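Local structure of LC-Est1C (Uncultured organism, 3WYD) at residues F37-A42 against G70-C75; D109-T114 against D132-L137; L158-D163 against I190-G195. The protein probably hydrolyses carboxylic esters as the C-terminal esterase domain of a metagenome-derived enzyme with the alpha/beta hydrolase fold. One frame throughout, in Å; residues are numbered along the deposited sequence.

Contact 1. Residues F37-A42 against G70-C75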
loop_
_atom_site.group_PDB
_atom_site.type_symbol
_atom_site.label_atom_id
_atom_site.label_comp_id
_atom_site.label_asym_id
_atom_site.label_seq_id
_atom_site.Cartn_x
_atom_site.Cartn_y
_atom_site.Cartn_z
ATOM N N PHE A 37 -17.682 13.587 -22.290
ATOM C CA PHE A 37 -18.131 12.825 -21.137
ATOM C C PHE A 37 -17.211 13.087 -19.932
ATOM O O PHE A 37 -15.997 13.365 -20.108
ATOM C CB PHE A 37 -18.121 11.319 -21.464
ATOM C CG PHE A 37 -19.453 10.781 -21.954
ATOM C CD1 PHE A 37 -20.192 11.464 -22.906
ATOM C CD2 PHE A 37 -19.978 9.622 -21.423
ATOM C CE1 PHE A 37 -21.449 11.009 -23.299
ATOM C CE2 PHE A 37 -21.262 9.180 -21.782
ATOM C CZ PHE A 37 -21.974 9.861 -22.754
ATOM N N PRO A 38 -17.767 12.917 -18.721
ATOM C CA PRO A 38 -16.918 12.918 -17.515
ATOM C C PRO A 38 -16.133 11.620 -17.395
ATOM O O PRO A 38 -16.497 10.604 -17.982
ATOM C CB PRO A 38 -17.924 13.006 -16.379
ATOM C CG PRO A 38 -19.103 12.154 -16.927
ATOM C CD PRO A 38 -19.151 12.538 -18.414
ATOM N N LEU A 39 -14.998 11.706 -16.714
ATOM C CA LEU A 39 -14.093 10.612 -16.593
ATOM C C LEU A 39 -13.851 10.388 -15.109
ATOM O O LEU A 39 -13.515 11.338 -14.385
ATOM C CB LEU A 39 -12.778 10.972 -17.259
ATOM C CG LEU A 39 -11.563 10.057 -17.104
ATOM C CD1 LEU A 39 -11.892 8.600 -17.569
ATOM C CD2 LEU A 39 -10.348 10.623 -17.836
ATOM N N VAL A 40 -13.916 9.139 -14.663
ATOM C CA VAL A 40 -13.458 8.789 -13.295
ATOM C C VAL A 40 -12.266 7.878 -13.356
ATOM O O VAL A 40 -12.265 6.860 -14.061
ATOM C CB VAL A 40 -14.570 8.094 -12.486
ATOM C CG1 VAL A 40 -14.069 7.734 -11.094
ATOM C CG2 VAL A 40 -15.760 8.926 -12.376
ATOM N N ILE A 41 -11.218 8.229 -12.629
ATOM C CA ILE A 41 -10.076 7.353 -12.451
ATOM C C ILE A 41 -10.312 6.648 -11.107
ATOM O O ILE A 41 -10.519 7.331 -10.098
ATOM C CB ILE A 41 -8.767 8.179 -12.382
ATOM C CG1 ILE A 41 -8.591 9.032 -13.660
ATOM C CG2 ILE A 41 -7.585 7.250 -12.081
ATOM C CD1 ILE A 41 -8.658 8.234 -14.978
ATOM N N ALA A 42 -10.333 5.309 -11.112
ATOM C CA ALA A 42 -10.587 4.529 -9.914
ATOM C C ALA A 42 -9.342 3.704 -9.618
ATOM O O ALA A 42 -8.881 2.942 -10.480
ATOM C CB ALA A 42 -11.796 3.604 -10.168
ATOM N N GLY A 70 -23.450 7.897 -16.780
ATOM C CA GLY A 70 -22.728 8.299 -17.989
ATOM C C GLY A 70 -21.291 8.749 -17.785
ATOM O O GLY A 70 -20.862 9.722 -18.366
ATOM N N TYR A 71 -20.540 7.974 -17.020
ATOM C CA TYR A 71 -19.111 8.231 -16.851
ATOM C C TYR A 71 -18.287 7.218 -17.598
ATOM O O TYR A 71 -18.577 6.015 -17.483
ATOM C CB TYR A 71 -18.718 8.062 -15.364
ATOM C CG TYR A 71 -19.193 9.160 -14.450
ATOM C CD1 TYR A 71 -20.527 9.247 -14.017
ATOM C CD2 TYR A 71 -18.322 10.195 -14.110
ATOM C CE1 TYR A 71 -20.952 10.305 -13.210
ATOM C CE2 TYR A 71 -18.735 11.245 -13.322
ATOM C CZ TYR A 71 -20.022 11.310 -12.855
ATOM O OH TYR A 71 -20.428 12.318 -12.023
ATOM N N ILE A 72 -17.224 7.655 -18.272
ATOM C CA ILE A 72 -16.149 6.767 -18.686
ATOM C C ILE A 72 -15.296 6.514 -17.438
ATOM O O ILE A 72 -15.150 7.440 -16.630
ATOM C CB ILE A 72 -15.280 7.404 -19.789
ATOM C CG1 ILE A 72 -16.135 7.490 -21.057
ATOM C CG2 ILE A 72 -14.054 6.610 -20.050
ATOM C CD1 ILE A 72 -15.484 8.265 -22.182
ATOM N N VAL A 73 -14.930 5.253 -17.170
ATOM C CA VAL A 73 -14.079 4.919 -15.997
ATOM C C VAL A 73 -12.776 4.326 -16.502
ATOM O O VAL A 73 -12.785 3.429 -17.356
ATOM C CB VAL A 73 -14.760 3.877 -15.073
ATOM C CG1 VAL A 73 -13.876 3.610 -13.825
ATOM C CG2 VAL A 73 -16.166 4.345 -14.658
ATOM N N ALA A 74 -11.644 4.798 -15.994
ATOM C CA ALA A 74 -10.367 4.136 -16.225
ATOM C C ALA A 74 -9.786 3.621 -14.937
ATOM O O ALA A 74 -9.723 4.352 -13.929
ATOM C CB ALA A 74 -9.346 5.097 -16.929
ATOM N N CYS A 75 -9.317 2.389 -14.970
ATOM C CA CYS A 75 -8.748 1.730 -13.776
ATOM C C CYS A 75 -7.314 1.349 -14.053
ATOM O O CYS A 75 -7.057 0.315 -14.721
ATOM C CB CYS A 75 -9.564 0.467 -13.503
ATOM S SG CYS A 75 -11.281 0.845 -13.110
#
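Val40 O is gripped by Ala74 N at 2.9 Å, and Val73 CA adds a weaker CA-H...O approach to the same oxygen. Val40 N of the same residue gives an equally short bond to Ile72 O, with 165° at the hydrogen. Ile72 N to Pro38 O and Ala42 N to Ala74 O complete a parallel ladder, twisted by 23° between the strand axes. At the start of the ladder, Pro38 CG lies over one face of the Tyr71 ring, 3.8 Å from its centroid and 23° off the normal, a CH-pi contact displaced toward the ring's rim. Val40 CG2 presses on the same side chain, 3.3 Å from Tyr71 CD2; its torsion, beside the backbone N, turns it back toward the ring. Leu39 CD1 packs on Ile72 CG2, and Ile41 CD1 meets Ala74 CB at 3.8 Å. Tyr71 OH is hydrogen-bonded to Asp213, which fixes the far end of the ring. This is a parallel pair of the central sheet of the alpha/beta hydrolase fold: helix 88-103 packs on the Leu39, Ile41 and Ala74 face, helix 57-69 on the Val40 and Val73 face, and strand 110-116 pairs with strand 37-43 on the side away from strand 72-76.

Contact 2. Residues D109-T114 against D132-L137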
loop_
_atom_site.group_PDB
_atom_site.type_symbol
_atom_site.label_atom_id
_atom_site.label_comp_id
_atom_site.label_asym_id
_atom_site.label_seq_id
_atom_site.Cartn_x
_atom_site.Cartn_y
_atom_site.Cartn_z
ATOM N N ASP A 109 -13.352 19.732 -17.391
ATOM C CA ASP A 109 -13.830 20.190 -16.099
ATOM C C ASP A 109 -14.504 19.079 -15.307
ATOM O O ASP A 109 -15.049 19.328 -14.224
ATOM C CB ASP A 109 -14.801 21.342 -16.245
ATOM C CG ASP A 109 -14.105 22.610 -16.628
ATOM O OD1 ASP A 109 -12.972 22.823 -16.155
ATOM O OD2 ASP A 109 -14.735 23.387 -17.355
ATOM N N ARG A 110 -14.480 17.866 -15.861
ATOM C CA ARG A 110 -15.159 16.729 -15.190
ATOM C C ARG A 110 -14.291 15.484 -15.179
ATOM O O ARG A 110 -14.696 14.402 -15.638
ATOM C CB ARG A 110 -16.533 16.436 -15.810
ATOM C CG ARG A 110 -17.496 17.590 -15.570
ATOM C CD ARG A 110 -18.870 17.344 -16.174
ATOM N NE ARG A 110 -19.672 16.261 -15.625
ATOM C CZ ARG A 110 -20.618 15.629 -16.339
ATOM N NH1 ARG A 110 -20.799 15.906 -17.640
ATOM N NH2 ARG A 110 -21.402 14.758 -15.753
ATOM N N ILE A 111 -13.095 15.626 -14.652
ATOM C CA ILE A 111 -12.189 14.525 -14.403
ATOM C C ILE A 111 -12.042 14.327 -12.907
ATOM O O ILE A 111 -11.531 15.187 -12.183
ATOM C CB ILE A 111 -10.823 14.725 -15.082
ATOM C CG1 ILE A 111 -11.011 14.967 -16.593
ATOM C CG2 ILE A 111 -9.893 13.524 -14.761
ATOM C CD1 ILE A 111 -9.723 15.331 -17.294
ATOM N N TYR A 112 -12.414 13.126 -12.469
ATOM C CA TYR A 112 -12.549 12.790 -11.039
ATOM C C TYR A 112 -11.610 11.654 -10.674
ATOM O O TYR A 112 -11.237 10.830 -11.540
ATOM C CB TYR A 112 -14.005 12.329 -10.823
ATOM C CG TYR A 112 -15.007 13.398 -11.190
ATOM C CD1 TYR A 112 -15.255 14.502 -10.341
ATOM C CD2 TYR A 112 -15.665 13.333 -12.425
ATOM C CE1 TYR A 112 -16.171 15.489 -10.712
ATOM C CE2 TYR A 112 -16.603 14.257 -12.768
ATOM C CZ TYR A 112 -16.821 15.351 -11.938
ATOM O OH TYR A 112 -17.735 16.284 -12.345
ATOM N N MET A 113 -11.330 11.487 -9.377
ATOM C CA MET A 113 -10.532 10.362 -8.949
ATOM C C MET A 113 -11.024 9.849 -7.613
ATOM O O MET A 113 -11.336 10.648 -6.725
ATOM C CB MET A 113 -9.049 10.772 -8.852
ATOM C CG MET A 113 -8.144 9.596 -8.491
ATOM S SD MET A 113 -6.410 10.018 -8.988
ATOM C CE MET A 113 -6.182 11.601 -8.218
ATOM N N THR A 114 -11.140 8.531 -7.496
ATOM C CA THR A 114 -11.488 7.864 -6.271
ATOM C C THR A 114 -10.604 6.635 -6.142
ATOM O O THR A 114 -10.023 6.185 -7.136
ATOM C CB THR A 114 -12.981 7.437 -6.293
ATOM O OG1 THR A 114 -13.322 6.934 -5.020
ATOM C CG2 THR A 114 -13.255 6.378 -7.348
ATOM N N ASP A 132 -4.219 20.836 -10.550
ATOM C CA ASP A 132 -5.039 21.579 -11.491
ATOM C C ASP A 132 -5.883 20.696 -12.407
ATOM O O ASP A 132 -6.624 21.183 -13.248
ATOM C CB ASP A 132 -4.120 22.504 -12.315
ATOM C CG ASP A 132 -3.316 23.437 -11.415
ATOM O OD1 ASP A 132 -3.919 23.887 -10.415
ATOM O OD2 ASP A 132 -2.108 23.664 -11.681
ATOM N N VAL A 133 -5.803 19.378 -12.216
ATOM C CA VAL A 133 -6.441 18.440 -13.150
ATOM C C VAL A 133 -7.834 18.005 -12.708
ATOM O O VAL A 133 -8.770 17.972 -13.514
ATOM C CB VAL A 133 -5.600 17.159 -13.284
ATOM C CG1 VAL A 133 -6.390 16.091 -14.104
ATOM C CG2 VAL A 133 -4.255 17.440 -13.986
ATOM N N PHE A 134 -7.985 17.707 -11.419
ATOM C CA PHE A 134 -9.157 16.970 -10.960
ATOM C C PHE A 134 -10.260 17.859 -10.460
ATOM O O PHE A 134 -10.017 18.873 -9.784
ATOM C CB PHE A 134 -8.762 15.975 -9.863
ATOM C CG PHE A 134 -7.803 14.943 -10.343
ATOM C CD1 PHE A 134 -8.242 13.882 -11.131
ATOM C CD2 PHE A 134 -6.448 15.044 -10.057
ATOM C CE1 PHE A 134 -7.305 12.980 -11.647
ATOM C CE2 PHE A 134 -5.510 14.192 -10.628
ATOM C CZ PHE A 134 -5.943 13.128 -11.399
ATOM N N ALA A 135 -11.479 17.520 -10.832
ATOM C CA ALA A 135 -12.640 18.330 -10.447
ATOM C C ALA A 135 -13.057 18.067 -9.006
ATOM O O ALA A 135 -13.476 18.986 -8.278
ATOM C CB ALA A 135 -13.803 18.070 -11.405
ATOM N N ALA A 136 -12.962 16.816 -8.583
ATOM C CA ALA A 136 -13.316 16.431 -7.221
ATOM C C ALA A 136 -12.685 15.069 -6.943
ATOM O O ALA A 136 -12.271 14.340 -7.881
ATOM C CB ALA A 136 -14.826 16.332 -7.103
ATOM N N LEU A 137 -12.546 14.754 -5.655
ATOM C CA LEU A 137 -11.838 13.540 -5.235
ATOM C C LEU A 137 -12.662 12.762 -4.233
ATOM O O LEU A 137 -13.418 13.356 -3.457
ATOM C CB LEU A 137 -10.510 13.883 -4.544
ATOM C CG LEU A 137 -9.569 14.787 -5.338
ATOM C CD1 LEU A 137 -8.460 15.265 -4.383
ATOM C CD2 LEU A 137 -8.970 14.064 -6.517
HETATM O O HOH W 1 -11.614 18.141 -14.077
#
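Ile111 O receives Ala135 N at 2.7 Å in a nearly straight bond, but the next link, Met113 N to Ala136 O, is weak at 3.4 Å. The end-to-end directions of the touching parts differ by 50°, with residues 133-135 outside the clear strand, and the chains form a sound parallel bridge at Met113 and Leu137. A water joins the early part of the pair, accepting from Ile111 N and donating to Val133 O. Among the side chains, the Phe134 ring has its own neighbour Val133 laying CG1 over one face, while across the contact Met113 CE lies over the opposite face, 3.7 Å from the centroid and 18° off the normal. With CG anti to N (chi1 -176°), chi1 and chi2 carry Met113 SD to the ring, obliquely, and the bend at chi3 lays CE over its face; SD and ring make a Met-aromatic contact. Ile111 CG2 approaches Phe134 CD1 at 4.0 Å. On the other side of the sheet Tyr112 CE1 rests 3.6 Å from Ala135 CB, and Ala136 CB lies in the ring plane at its edge. Ala136 N is buried without a polar partner in the model. Tyr112 OH bonds to His215 O, and its ring stacks on Phe212 of helix 205-213. That helix also touches Ala136, whereas helix 118-129, the crossover of this beta-alpha-beta unit, packs against Met113 and Leu137; strand 37-43 borders strand 110-116.

Contact 3. Residues L158-D163 against I190-G195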
loop_
_atom_site.group_PDB
_atom_site.type_symbol
_atom_site.label_atom_id
_atom_site.label_comp_id
_atom_site.label_asym_id
_atom_site.label_seq_id
_atom_site.Cartn_x
_atom_site.Cartn_y
_atom_site.Cartn_z
ATOM N N LEU A 158 -14.869 14.159 -1.038
ATOM C CA LEU A 158 -15.641 13.246 -0.225
ATOM C C LEU A 158 -14.720 12.193 0.356
ATOM O O LEU A 158 -14.023 11.509 -0.405
ATOM C CB LEU A 158 -16.673 12.544 -1.130
ATOM C CG LEU A 158 -17.465 11.451 -0.391
ATOM C CD1 LEU A 158 -18.491 12.124 0.536
ATOM C CD2 LEU A 158 -18.208 10.561 -1.350
ATOM N N VAL A 159 -14.645 12.129 1.675
ATOM C CA VAL A 159 -13.727 11.235 2.351
ATOM C C VAL A 159 -14.551 10.172 3.067
ATOM O O VAL A 159 -15.492 10.507 3.738
ATOM C CB VAL A 159 -12.883 11.983 3.382
ATOM C CG1 VAL A 159 -11.911 11.021 4.104
ATOM C CG2 VAL A 159 -12.071 13.107 2.684
ATOM N N VAL A 160 -14.185 8.896 2.896
ATOM C CA VAL A 160 -14.917 7.778 3.548
ATOM C C VAL A 160 -13.950 6.951 4.355
ATOM O O VAL A 160 -12.836 6.657 3.885
ATOM C CB VAL A 160 -15.569 6.892 2.507
ATOM C CG1 VAL A 160 -16.240 5.687 3.165
ATOM C CG2 VAL A 160 -16.567 7.669 1.674
ATOM N N HIS A 161 -14.284 6.656 5.620
ATOM C CA HIS A 161 -13.415 5.761 6.390
ATOM C C HIS A 161 -14.249 5.071 7.428
ATOM O O HIS A 161 -15.145 5.688 8.007
ATOM C CB HIS A 161 -12.282 6.549 7.108
ATOM C CG HIS A 161 -10.987 5.805 7.240
ATOM N ND1 HIS A 161 -9.833 6.240 6.625
ATOM C CD2 HIS A 161 -10.668 4.650 7.874
ATOM C CE1 HIS A 161 -8.834 5.426 6.932
ATOM N NE2 HIS A 161 -9.327 4.417 7.641
ATOM N N GLY A 162 -13.893 3.829 7.727
ATOM C CA GLY A 162 -14.605 3.113 8.802
ATOM C C GLY A 162 -13.911 3.303 10.136
ATOM O O GLY A 162 -12.686 3.294 10.212
ATOM N N ASP A 163 -14.659 3.484 11.231
ATOM C CA ASP A 163 -14.000 3.719 12.533
ATOM C C ASP A 163 -13.480 2.508 13.270
ATOM O O ASP A 163 -12.888 2.641 14.343
ATOM C CB ASP A 163 -14.864 4.583 13.470
ATOM C CG ASP A 163 -15.990 3.813 14.103
ATOM O OD1 ASP A 163 -16.157 2.619 13.837
ATOM O OD2 ASP A 163 -16.750 4.454 14.863
ATOM N N ILE A 190 -17.592 11.027 5.480
ATOM C CA ILE A 190 -18.463 9.909 5.913
ATOM C C ILE A 190 -17.611 8.973 6.723
ATOM O O ILE A 190 -16.875 8.132 6.189
ATOM C CB ILE A 190 -19.136 9.201 4.719
ATOM C CG1 ILE A 190 -19.992 10.207 3.934
ATOM C CG2 ILE A 190 -20.003 7.990 5.227
ATOM C CD1 ILE A 190 -20.536 9.658 2.624
ATOM N N GLU A 191 -17.738 9.068 8.045
ATOM C CA GLU A 191 -17.072 8.118 8.924
ATOM C C GLU A 191 -18.103 7.075 9.354
ATOM O O GLU A 191 -19.161 7.438 9.900
ATOM C CB GLU A 191 -16.495 8.796 10.135
ATOM C CG GLU A 191 -15.613 7.826 10.928
ATOM C CD GLU A 191 -14.962 8.470 12.119
ATOM O OE1 GLU A 191 -14.070 9.324 11.931
ATOM O OE2 GLU A 191 -15.349 8.154 13.268
ATOM N N ILE A 192 -17.845 5.800 9.025
ATOM C CA ILE A 192 -18.871 4.763 9.208
ATOM C C ILE A 192 -18.672 4.020 10.509
ATOM O O ILE A 192 -17.625 3.394 10.731
ATOM C CB ILE A 192 -18.844 3.785 8.050
ATOM C CG1 ILE A 192 -19.210 4.529 6.775
ATOM C CG2 ILE A 192 -19.789 2.577 8.324
ATOM C CD1 ILE A 192 -19.028 3.771 5.495
ATOM N N PRO A 193 -19.585 4.212 11.464
ATOM C CA PRO A 193 -19.411 3.528 12.751
ATOM C C PRO A 193 -19.410 2.017 12.620
ATOM O O PRO A 193 -20.278 1.465 11.944
ATOM C CB PRO A 193 -20.643 4.009 13.560
ATOM C CG PRO A 193 -21.067 5.247 12.916
ATOM C CD PRO A 193 -20.743 5.133 11.453
ATOM N N GLY A 194 -18.342 1.405 13.132
ATOM C CA GLY A 194 -18.096 -0.040 12.995
ATOM C C GLY A 194 -17.482 -0.441 11.655
ATOM O O GLY A 194 -17.197 -1.633 11.431
ATOM N N GLY A 195 -17.358 0.517 10.723
ATOM C CA GLY A 195 -16.772 0.198 9.400
ATOM C C GLY A 195 -15.357 -0.360 9.461
ATOM O O GLY A 195 -14.538 0.037 10.282
HETATM O O HOH W 2 -17.720 6.948 13.625
#
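Residues 158-163 and 190-195 form a parallel pair at the edge of the sheet, from the beta-alpha-beta unit 157-162, 171-181, 187-192, with a turn following the second strand, outermost within this chain. The axes lie 4.7 Å apart at an 11° angle, and the backbone bonds alternate from Ile190 N to Val159 O (2.8 Å), through His161 N to Ile190 O and Ile192 N to His161 O. Ile192 O ends the ladder by accepting from Asp163 N at 3.0 Å and from Gly195 N, on opposite faces of its carbonyl plane; the second bond closes a type II turn, Ile192 to Gly195. Asp163 ties the turn back. Its CG stands between the backbone N and carbonyl carbon (chi1 77°), bringing OD1 within 2.6 Å of Gly194 N, which meets the syn side 35° out of the carboxylate plane. Asp163 OD2 and Glu191 OE2, 4.3 Å apart, share a water that donates to both; Glu191 OE2 is also salt-bridged to Arg174, which would ease the like-charge proximity, and OE1 is hydrogen-bonded to Tyr189 OH. Gly162 and Gly195, CA atoms 3.7 Å apart, leave no room for a side chain on either. On the face of Val160 and Ile192, Leu158 CD1 packs on Ile190 CD1 at 3.8 Å. Helices 205-213 and 199-203 border that face; on the other, Ser173 OG holds His161 ND1 and Val168 O holds NE2.

All three contacts join parallel strands or their approaches in one sheet, but at different depths. Contacts 1 and 2 are buried and adjoin directly: strands 37-43 and 110-116 are neighbours, with probable hydrogen bonds from Ile41 N to Tyr112 O and from Tyr112 N to Leu39 O. Contact 3 is partly buried, its centre about 22 Å from that of contact 2, yet Leu158 N probably bonds Leu137 O, linking strands 136-140 and 157-162. Chemistry follows place: contact 1 combines a regular ladder with aliphatic and proline-tyrosine packing, contact 2 has one strong and one weak backbone bond, a bridging water and a Met-aromatic pair, and contact 3 adds carboxylates, water and glycines at the turn.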